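Local coordinates for paenibacillus xanthan lyase (Paenibacillus, PDB 6F2P), which probably removes the terminal mannose from xanthan side chains by beta-elimination, as a calcium-binding lyase of polysaccharide lyase family 8, at residues N55-D60 and T71-H76; S65-I70 and W123-I128; T40-W45 and S89-N94. All blocks are in the same frame, centred on the assembly; numbering follows the deposited sequence.

Contact 1 (N55-D60 and T71-H76); sequences NRLWND and TTTYRH
His76 reaches out of helix 68-85 across Trp58 to Asp60. CB sits above the face of the Trp58 six-membered ring, 3.5 Å from that ring's centroid and 12° off its normal, a CH-pi contact. With CG beside the backbone N (chi1 -68°), the imidazole runs on over the indole toward the five-membered ring, CG first and then CD2. There it stands edge-to-face, the planes 75° apart, and CD2 of His76 comes within 3.6 Å of Trp58 CD2, while CE1 lies against the Tyr44 ring. At the tip, NE2 donates to Asp60 OD2 at 3.1 Å, in the imidazole plane and onto the syn lone pair; a weak bond to OD1 accompanies it. Carboxylate and imidazole are nearly coplanar, and the acid would probably favour a protonated ring. In the helical domain, an incomplete alpha/alpha toroid as in family 8 lyases, the contact holds the loop after helix 28-46 against the helix that follows. Trp58 NE1 bonds to Tyr44 O on that earlier helix. Deeper in, Leu57 CD1 meets Thr73 CG2 at 3.7 Å. One water takes the Leu57 N-H and donates to Trp58 O and, at 3.0 Å, to Thr73 OG1, which also bonds to Ser69 O.

Contact 2 (S65-I70 and W123-I128); sequences SDSTSI and WWHWQI
Two rings of helix 123-141, His125 and Trp126, take the start of helix 68-85 on their surfaces. Over the centre of one His125 face lies the backbone of Thr68: its CA is 3.4 Å from the imidazole centroid and 9° off the normal, a CH-pi contact. At the edge of the same ring, near its plane, Ser67 OG comes to 3.3 Å from His125 CD2, and a water sits in the plane beside NE2. Trp126 receives Ile70 on one face, with CG1 over the six-membered ring, 14° off its normal, and so toward the rim of the indole as a whole, while Ile70 CD1 reaches Trp126 CH2 at 3.5 Å. Ser67 CB packs obliquely against the pyrrole end of the indole, whose NE1 bonds to Tyr120 O.

Thr68 OG1 stands beside its own backbone N (chi1 -55°), with the methyl anti to that N, which lets both serve one acceptor. Thr68 N and Thr68 OG1, each 3.0 Å from Asp66 OD1, donate to it from the same face of the carboxylate. The bond from Thr68 N is the capping bond of the turn entering helix 68-85; the hydroxyl adds a second grip on the same oxygen. The capped Thr68 is the residue whose CA lies over the His125 ring.

The two helices belong to the family 8 alpha-helical domain, and Gln127 O bonds to Gln161, a ligand of a nearby calcium ion. The polar ends find partners elsewhere in the domain: Ser67 OG with Asn122 O, His125 ND1 with Thr71 OG1. Thr68 OG1 gives its hydrogen to Asp66 and accepts from the water at 2.7 Å; the water, 2.8 Å from His125 NE2, thus links the two residues beside the C-H contacts on the ring faces.

Contact 3 (T40-W45 and S89-N94); sequences TAQGYW and SSLQGN
Ala41, on helix 28-46, turns its CB toward Leu91 CD1, 4.0 Å away in the loop between helices 68-85 and 95-111. The loop is a compact helix-helix connection of the alpha-helical domain: a type I turn over Ser89-Gln92, with an ST turn from Ser89 OG to Leu91 N, runs into a type II turn ending at Asn94, the N-cap of helix 95-111. One residue on, Gln42 bends at chi2 (59°), which brings OE1 alongside the leucine methyls at 3.7 Å from Leu91 CD2, while NE2 bonds to Asp46 in its own helix. A turn further, Trp45 has CG anti to its backbone N (chi1 -167°) and sends the indole out alongside the loop; its NE1 goes to Asp100, and CZ3 lies 3.8 Å from Leu91 CD2. All three residues meet the two methyls of Leu91, and cutting this side chain back to alanine is likely to open a gap between Ala41 CB and Trp45 CZ3 and take from the latter the methyl it rests on. Asn94 meets the far corner of the indole. Its amide plane stands 82° to that ring, and OD1, which caps Leu97 N, is 3.6 Å from Trp45 CH2.

Overall arrangement
From the N terminus, helix 28-46 comes first and supplies 40-45, which waits for its partner until 89-94 and so closes the loop of contact 3. Inside that loop nests contact 1, the shortest closure, in which 55-60 folds back onto 71-76 after only ten residues. Contact 2 starts at 65-70, between the two halves of contact 1, and ends at 123-128, beyond contact 3, so it crosses both. Helix 68-85 serves contacts 1 and 2 in succession and binds them into one patch. Contact 1 also leans on contact 3, where His76 stacks with Tyr44; contacts 2 and 3 do not touch. Together they tie helices 28-46, 68-85 and 123-141 with their connecting loops.

Contact 1 (N55-D60 and T71-H76)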
loop_
_atom_site.group_PDB
_atom_site.type_symbol
_atom_site.label_atom_id
_atom_site.label_comp_id
_atom_site.label_asym_id
_atom_site.label_seq_id
_atom_site.Cartn_x
_atom_site.Cartn_y
_atom_site.Cartn_z
ATOM N N ASN A 55 -40.702 10.291 37.088
ATOM C CA ASN A 55 -40.039 9.002 36.940
ATOM C C ASN A 55 -38.908 9.069 35.919
ATOM O O ASN A 55 -38.204 8.090 35.695
ATOM C CB ASN A 55 -41.050 7.937 36.525
ATOM C CG ASN A 55 -41.999 7.580 37.644
ATOM O OD1 ASN A 55 -43.206 7.841 37.566
ATOM N ND2 ASN A 55 -41.458 6.984 38.705
ATOM N N ARG A 56 -38.763 10.243 35.309
ATOM C CA ARG A 56 -37.800 10.510 34.250
ATOM C C ARG A 56 -37.755 12.028 34.192
ATOM O O ARG A 56 -38.565 12.682 34.855
ATOM C CB ARG A 56 -38.305 9.956 32.917
ATOM C CG ARG A 56 -39.629 10.576 32.489
ATOM C CD ARG A 56 -40.290 9.904 31.285
ATOM N NE ARG A 56 -40.662 8.516 31.551
ATOM C CZ ARG A 56 -41.589 7.848 30.873
ATOM N NH1 ARG A 56 -42.267 8.439 29.897
ATOM N NH2 ARG A 56 -41.837 6.582 31.175
ATOM N N LEU A 57 -36.834 12.601 33.419
ATOM C CA LEU A 57 -36.778 14.060 33.295
ATOM C C LEU A 57 -37.334 14.546 31.964
ATOM O O LEU A 57 -37.742 15.698 31.836
ATOM C CB LEU A 57 -35.354 14.582 33.488
ATOM C CG LEU A 57 -34.683 14.255 34.822
ATOM C CD1 LEU A 57 -33.374 15.012 34.942
ATOM C CD2 LEU A 57 -35.589 14.552 36.013
ATOM N N TRP A 58 -37.312 13.668 30.967
ATOM C CA TRP A 58 -37.941 13.941 29.684
ATOM C C TRP A 58 -38.597 12.654 29.234
ATOM O O TRP A 58 -38.135 11.572 29.583
ATOM C CB TRP A 58 -36.922 14.386 28.641
ATOM C CG TRP A 58 -36.498 15.803 28.776
ATOM C CD1 TRP A 58 -37.072 16.889 28.184
ATOM C CD2 TRP A 58 -35.395 16.300 29.544
ATOM N NE1 TRP A 58 -36.402 18.032 28.542
ATOM C CE2 TRP A 58 -35.367 17.699 29.378
ATOM C CE3 TRP A 58 -34.436 15.697 30.366
ATOM C CZ2 TRP A 58 -34.412 18.510 30.001
ATOM C CZ3 TRP A 58 -33.487 16.503 30.987
ATOM C CH2 TRP A 58 -33.487 17.894 30.803
ATOM N N ASN A 59 -39.677 12.772 28.470
ATOM C CA ASN A 59 -40.372 11.597 27.973
ATOM C C ASN A 59 -39.579 10.881 26.888
ATOM O O ASN A 59 -39.702 9.671 26.704
ATOM C CB ASN A 59 -41.766 11.970 27.464
ATOM C CG ASN A 59 -42.818 11.902 28.554
ATOM O OD1 ASN A 59 -42.715 11.095 29.489
ATOM N ND2 ASN A 59 -43.840 12.748 28.443
ATOM N N ASP A 60 -38.748 11.626 26.175
ATOM C CA ASP A 60 -37.982 11.038 25.089
ATOM C C ASP A 60 -36.793 10.261 25.645
ATOM O O ASP A 60 -35.938 9.782 24.893
ATOM C CB ASP A 60 -37.536 12.114 24.091
ATOM C CG ASP A 60 -36.421 13.010 24.627
ATOM O OD1 ASP A 60 -36.103 12.963 25.836
ATOM O OD2 ASP A 60 -35.863 13.790 23.824
ATOM N N THR A 71 -27.615 9.061 28.719
ATOM C CA THR A 71 -26.886 10.026 27.911
ATOM C C THR A 71 -27.799 11.150 27.451
ATOM O O THR A 71 -27.434 12.335 27.510
ATOM C CB THR A 71 -26.265 9.342 26.665
ATOM O OG1 THR A 71 -25.296 8.374 27.079
ATOM C CG2 THR A 71 -25.602 10.361 25.741
ATOM N N THR A 72 -28.989 10.769 26.987
ATOM C CA THR A 72 -29.948 11.722 26.434
ATOM C C THR A 72 -30.339 12.754 27.478
ATOM O O THR A 72 -30.359 13.960 27.202
ATOM C CB THR A 72 -31.212 11.020 25.929
ATOM O OG1 THR A 72 -30.834 9.910 25.114
ATOM C CG2 THR A 72 -32.054 11.965 25.102
ATOM N N THR A 73 -30.635 12.271 28.681
ATOM C CA THR A 73 -31.025 13.144 29.774
ATOM C C THR A 73 -29.919 14.150 30.061
ATOM O O THR A 73 -30.178 15.361 30.129
ATOM C CB THR A 73 -31.341 12.341 31.054
ATOM O OG1 THR A 73 -32.426 11.437 30.805
ATOM C CG2 THR A 73 -31.706 13.273 32.188
ATOM N N TYR A 74 -28.686 13.653 30.211
ATOM C CA TYR A 74 -27.562 14.522 30.558
ATOM C C TYR A 74 -27.214 15.485 29.433
ATOM O O TYR A 74 -26.768 16.600 29.691
ATOM C CB TYR A 74 -26.331 13.724 30.967
ATOM C CG TYR A 74 -26.359 13.220 32.390
ATOM C CD1 TYR A 74 -26.617 14.075 33.451
ATOM C CD2 TYR A 74 -26.124 11.881 32.673
ATOM C CE1 TYR A 74 -26.642 13.605 34.767
ATOM C CE2 TYR A 74 -26.146 11.406 33.972
ATOM C CZ TYR A 74 -26.407 12.268 35.013
ATOM O OH TYR A 74 -26.427 11.783 36.301
ATOM N N ARG A 75 -27.418 15.077 28.186
ATOM C CA ARG A 75 -27.200 16.016 27.087
ATOM C C ARG A 75 -28.225 17.147 27.135
ATOM O O ARG A 75 -27.877 18.319 26.943
ATOM C CB ARG A 75 -27.196 15.312 25.726
ATOM C CG ARG A 75 -26.038 14.351 25.570
ATOM C CD ARG A 75 -25.893 13.762 24.176
ATOM N NE ARG A 75 -24.594 13.100 24.060
ATOM C CZ ARG A 75 -24.148 12.475 22.975
ATOM N NH1 ARG A 75 -24.900 12.413 21.883
ATOM N NH2 ARG A 75 -22.941 11.910 22.984
ATOM N N HIS A 76 -29.482 16.800 27.405
ATOM C CA HIS A 76 -30.527 17.809 27.560
ATOM C C HIS A 76 -30.163 18.787 28.671
ATOM O O HIS A 76 -30.193 20.006 28.455
ATOM C CB HIS A 76 -31.878 17.163 27.835
ATOM C CG HIS A 76 -32.425 16.397 26.677
ATOM N ND1 HIS A 76 -31.869 16.457 25.419
ATOM C CD2 HIS A 76 -33.481 15.552 26.579
ATOM C CE1 HIS A 76 -32.555 15.675 24.595
ATOM N NE2 HIS A 76 -33.538 15.121 25.282
HETATM O O HOH W 1 -35.396 11.174 31.357
HETATM O O HOH W 2 -33.194 8.523 24.998
#

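Contact 2 (S65-I70 and W123-I128)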
loop_
_atom_site.group_PDB
_atom_site.type_symbol
_atom_site.label_atom_id
_atom_site.label_comp_id
_atom_site.label_asym_id
_atom_site.label_seq_id
_atom_site.Cartn_x
_atom_site.Cartn_y
_atom_site.Cartn_z
ATOM N N SER A 65 -34.898 0.381 31.213
ATOM C CA SER A 65 -34.535 -0.700 30.302
ATOM C C SER A 65 -33.637 -0.285 29.140
ATOM O O SER A 65 -32.928 -1.125 28.579
ATOM C CB SER A 65 -35.792 -1.400 29.775
ATOM O OG SER A 65 -36.542 -0.531 28.948
ATOM N N ASP A 66 -33.675 0.994 28.772
ATOM C CA ASP A 66 -32.772 1.518 27.745
ATOM C C ASP A 66 -31.793 2.533 28.335
ATOM O O ASP A 66 -32.192 3.621 28.750
ATOM C CB ASP A 66 -33.555 2.169 26.611
ATOM C CG ASP A 66 -32.690 2.472 25.406
ATOM O OD1 ASP A 66 -31.442 2.389 25.519
ATOM O OD2 ASP A 66 -33.260 2.798 24.341
ATOM N N SER A 67 -30.509 2.178 28.350
ATOM C CA SER A 67 -29.498 3.009 29.003
ATOM C C SER A 67 -29.173 4.282 28.209
ATOM O O SER A 67 -28.547 5.205 28.736
ATOM C CB SER A 67 -28.229 2.201 29.306
ATOM O OG SER A 67 -27.500 1.897 28.125
ATOM N N THR A 68 -29.618 4.343 26.955
ATOM C CA THR A 68 -29.444 5.551 26.147
ATOM C C THR A 68 -30.061 6.755 26.850
ATOM O O THR A 68 -29.579 7.874 26.732
ATOM C CB THR A 68 -30.092 5.395 24.765
ATOM O OG1 THR A 68 -29.564 4.229 24.121
ATOM C CG2 THR A 68 -29.850 6.618 23.906
ATOM N N SER A 69 -31.131 6.511 27.597
ATOM C CA SER A 69 -31.806 7.574 28.320
ATOM C C SER A 69 -30.879 8.314 29.287
ATOM O O SER A 69 -31.059 9.509 29.535
ATOM C CB SER A 69 -33.025 7.025 29.044
ATOM O OG SER A 69 -34.007 6.611 28.106
ATOM N N ILE A 70 -29.879 7.613 29.811
ATOM C CA ILE A 70 -28.860 8.251 30.645
ATOM C C ILE A 70 -28.158 9.385 29.885
ATOM O O ILE A 70 -28.121 10.528 30.343
ATOM C CB ILE A 70 -27.810 7.229 31.139
ATOM C CG1 ILE A 70 -28.492 6.096 31.913
ATOM C CG2 ILE A 70 -26.752 7.909 31.998
ATOM C CD1 ILE A 70 -29.150 6.551 33.190
ATOM N N TRP A 123 -23.606 -0.746 28.056
ATOM C CA TRP A 123 -22.546 -0.264 28.935
ATOM C C TRP A 123 -22.082 1.149 28.587
ATOM O O TRP A 123 -21.725 1.939 29.461
ATOM C CB TRP A 123 -21.348 -1.210 28.852
ATOM C CG TRP A 123 -20.620 -1.118 27.533
ATOM C CD1 TRP A 123 -20.914 -1.792 26.385
ATOM C CD2 TRP A 123 -19.489 -0.285 27.230
ATOM N NE1 TRP A 123 -20.035 -1.439 25.388
ATOM C CE2 TRP A 123 -19.152 -0.515 25.879
ATOM C CE3 TRP A 123 -18.729 0.630 27.969
ATOM C CZ2 TRP A 123 -18.090 0.139 25.251
ATOM C CZ3 TRP A 123 -17.675 1.279 27.343
ATOM C CH2 TRP A 123 -17.366 1.028 25.997
ATOM N N TRP A 124 -22.093 1.457 27.300
ATOM C CA TRP A 124 -21.494 2.679 26.798
ATOM C C TRP A 124 -22.077 3.937 27.444
ATOM O O TRP A 124 -21.355 4.895 27.734
ATOM C CB TRP A 124 -21.636 2.731 25.276
ATOM C CG TRP A 124 -20.852 3.821 24.669
ATOM C CD1 TRP A 124 -19.558 3.758 24.248
ATOM C CD2 TRP A 124 -21.290 5.159 24.431
ATOM N NE1 TRP A 124 -19.163 4.974 23.756
ATOM C CE2 TRP A 124 -20.209 5.854 23.855
ATOM C CE3 TRP A 124 -22.492 5.837 24.645
ATOM C CZ2 TRP A 124 -20.292 7.193 23.488
ATOM C CZ3 TRP A 124 -22.573 7.175 24.279
ATOM C CH2 TRP A 124 -21.477 7.837 23.708
ATOM N N HIS A 125 -23.382 3.933 27.680
ATOM C CA HIS A 125 -24.038 5.114 28.239
ATOM C C HIS A 125 -23.680 5.341 29.712
ATOM O O HIS A 125 -23.647 6.481 30.186
ATOM C CB HIS A 125 -25.546 5.044 28.025
ATOM C CG HIS A 125 -25.937 4.977 26.582
ATOM N ND1 HIS A 125 -25.785 6.043 25.723
ATOM C CD2 HIS A 125 -26.448 3.966 25.841
ATOM C CE1 HIS A 125 -26.195 5.696 24.516
ATOM N NE2 HIS A 125 -26.598 4.439 24.559
ATOM N N TRP A 126 -23.370 4.260 30.420
ATOM C CA TRP A 126 -22.975 4.361 31.817
ATOM C C TRP A 126 -21.533 4.839 31.959
ATOM O O TRP A 126 -21.226 5.688 32.796
ATOM C CB TRP A 126 -23.173 3.017 32.526
ATOM C CG TRP A 126 -24.613 2.578 32.512
ATOM C CD1 TRP A 126 -25.184 1.658 31.681
ATOM C CD2 TRP A 126 -25.669 3.074 33.347
ATOM N NE1 TRP A 126 -26.524 1.540 31.955
ATOM C CE2 TRP A 126 -26.848 2.400 32.973
ATOM C CE3 TRP A 126 -25.730 4.016 34.381
ATOM C CZ2 TRP A 126 -28.070 2.636 33.596
ATOM C CZ3 TRP A 126 -26.952 4.248 35.000
ATOM C CH2 TRP A 126 -28.100 3.564 34.602
ATOM N N GLN A 127 -20.653 4.318 31.114
ATOM C CA GLN A 127 -19.224 4.532 31.310
ATOM C C GLN A 127 -18.642 5.695 30.507
ATOM O O GLN A 127 -17.566 6.197 30.825
ATOM C CB GLN A 127 -18.466 3.239 31.013
ATOM C CG GLN A 127 -18.998 2.039 31.783
ATOM C CD GLN A 127 -18.146 0.800 31.614
ATOM O OE1 GLN A 127 -18.631 -0.313 31.756
ATOM N NE2 GLN A 127 -16.865 0.989 31.314
ATOM N N ILE A 128 -19.347 6.131 29.473
ATOM C CA ILE A 128 -18.799 7.151 28.595
ATOM C C ILE A 128 -19.784 8.276 28.290
ATOM O O ILE A 128 -19.521 9.428 28.620
ATOM C CB ILE A 128 -18.290 6.531 27.282
ATOM C CG1 ILE A 128 -17.094 5.611 27.571
ATOM C CG2 ILE A 128 -17.936 7.621 26.279
ATOM C CD1 ILE A 128 -16.601 4.842 26.383
HETATM O O HOH W 3 -27.740 3.574 22.175
#

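Contact 3 (T40-W45 and S89-N94)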
loop_
_atom_site.group_PDB
_atom_site.type_symbol
_atom_site.label_atom_id
_atom_site.label_comp_id
_atom_site.label_asym_id
_atom_site.label_seq_id
_atom_site.Cartn_x
_atom_site.Cartn_y
_atom_site.Cartn_z
ATOM N N THR A 40 -32.396 26.178 21.868
ATOM C CA THR A 40 -32.292 24.763 22.209
ATOM C C THR A 40 -32.564 24.538 23.694
ATOM O O THR A 40 -33.331 23.646 24.069
ATOM C CB THR A 40 -30.907 24.183 21.827
ATOM O OG1 THR A 40 -30.801 24.090 20.404
ATOM C CG2 THR A 40 -30.729 22.802 22.403
ATOM N N ALA A 41 -31.947 25.360 24.537
ATOM C CA ALA A 41 -32.167 25.252 25.972
ATOM C C ALA A 41 -33.631 25.481 26.335
ATOM O O ALA A 41 -34.201 24.723 27.122
ATOM C CB ALA A 41 -31.290 26.211 26.716
ATOM N N GLN A 42 -34.246 26.515 25.767
ATOM C CA GLN A 42 -35.656 26.772 26.053
ATOM C C GLN A 42 -36.484 25.557 25.653
ATOM O O GLN A 42 -37.422 25.181 26.356
ATOM C CB GLN A 42 -36.168 28.030 25.347
ATOM C CG GLN A 42 -37.537 28.512 25.854
ATOM C CD GLN A 42 -37.536 28.844 27.349
ATOM O OE1 GLN A 42 -36.693 29.598 27.825
ATOM N NE2 GLN A 42 -38.485 28.282 28.088
ATOM N N GLY A 43 -36.108 24.928 24.542
ATOM C CA GLY A 43 -36.791 23.731 24.089
ATOM C C GLY A 43 -36.872 22.625 25.135
ATOM O O GLY A 43 -37.964 22.145 25.482
ATOM N N TYR A 44 -35.712 22.214 25.637
ATOM C CA TYR A 44 -35.655 21.103 26.577
ATOM C C TYR A 44 -36.164 21.520 27.944
ATOM O O TYR A 44 -36.615 20.679 28.723
ATOM C CB TYR A 44 -34.236 20.541 26.663
ATOM C CG TYR A 44 -33.815 19.842 25.390
ATOM C CD1 TYR A 44 -34.610 18.853 24.834
ATOM C CD2 TYR A 44 -32.633 20.178 24.736
ATOM C CE1 TYR A 44 -34.246 18.217 23.671
ATOM C CE2 TYR A 44 -32.258 19.537 23.569
ATOM C CZ TYR A 44 -33.073 18.558 23.042
ATOM O OH TYR A 44 -32.725 17.905 21.885
ATOM N N TRP A 45 -36.087 22.815 28.238
ATOM C CA TRP A 45 -36.611 23.330 29.499
ATOM C C TRP A 45 -38.139 23.207 29.458
ATOM O O TRP A 45 -38.787 22.798 30.431
ATOM C CB TRP A 45 -36.190 24.788 29.705
ATOM C CG TRP A 45 -36.414 25.284 31.099
ATOM C CD1 TRP A 45 -36.677 24.530 32.209
ATOM C CD2 TRP A 45 -36.393 26.648 31.539
ATOM N NE1 TRP A 45 -36.818 25.339 33.312
ATOM C CE2 TRP A 45 -36.650 26.645 32.928
ATOM C CE3 TRP A 45 -36.183 27.869 30.896
ATOM C CZ2 TRP A 45 -36.705 27.819 33.684
ATOM C CZ3 TRP A 45 -36.242 29.035 31.649
ATOM C CH2 TRP A 45 -36.504 28.999 33.028
ATOM N N SER A 89 -26.537 35.214 26.151
ATOM C CA SER A 89 -27.770 34.440 26.104
ATOM C C SER A 89 -28.846 35.098 26.966
ATOM O O SER A 89 -28.575 35.510 28.104
ATOM C CB SER A 89 -27.518 33.011 26.590
ATOM O OG SER A 89 -28.725 32.268 26.603
ATOM N N SER A 90 -30.067 35.179 26.442
ATOM C CA SER A 90 -31.156 35.796 27.198
ATOM C C SER A 90 -31.535 34.938 28.390
ATOM O O SER A 90 -32.342 35.339 29.219
ATOM C CB SER A 90 -32.386 36.062 26.319
ATOM O OG SER A 90 -33.156 34.893 26.129
ATOM N N LEU A 91 -30.942 33.754 28.471
ATOM C CA LEU A 91 -31.169 32.848 29.585
ATOM C C LEU A 91 -29.982 32.815 30.532
ATOM O O LEU A 91 -29.976 32.034 31.482
ATOM C CB LEU A 91 -31.419 31.433 29.074
ATOM C CG LEU A 91 -32.796 31.139 28.493
ATOM C CD1 LEU A 91 -32.770 29.790 27.798
ATOM C CD2 LEU A 91 -33.825 31.151 29.611
ATOM N N GLN A 92 -28.969 33.639 30.280
ATOM C CA GLN A 92 -27.787 33.599 31.135
ATOM C C GLN A 92 -28.125 34.020 32.557
ATOM O O GLN A 92 -28.736 35.059 32.776
ATOM C CB GLN A 92 -26.658 34.471 30.594
ATOM C CG GLN A 92 -25.382 34.391 31.437
ATOM C CD GLN A 92 -24.306 35.353 30.959
ATOM O OE1 GLN A 92 -24.595 36.332 30.268
ATOM N NE2 GLN A 92 -23.058 35.073 31.316
ATOM N N GLY A 93 -27.751 33.186 33.517
ATOM C CA GLY A 93 -27.929 33.512 34.916
ATOM C C GLY A 93 -29.345 33.326 35.430
ATOM O O GLY A 93 -29.622 33.599 36.602
ATOM N N ASN A 94 -30.238 32.858 34.560
ATOM C CA ASN A 94 -31.630 32.624 34.934
ATOM C C ASN A 94 -31.768 31.696 36.145
ATOM O O ASN A 94 -31.328 30.545 36.111
ATOM C CB ASN A 94 -32.384 32.047 33.745
ATOM C CG ASN A 94 -33.876 31.999 33.970
ATOM O OD1 ASN A 94 -34.370 31.268 34.838
ATOM N ND2 ASN A 94 -34.611 32.762 33.168
#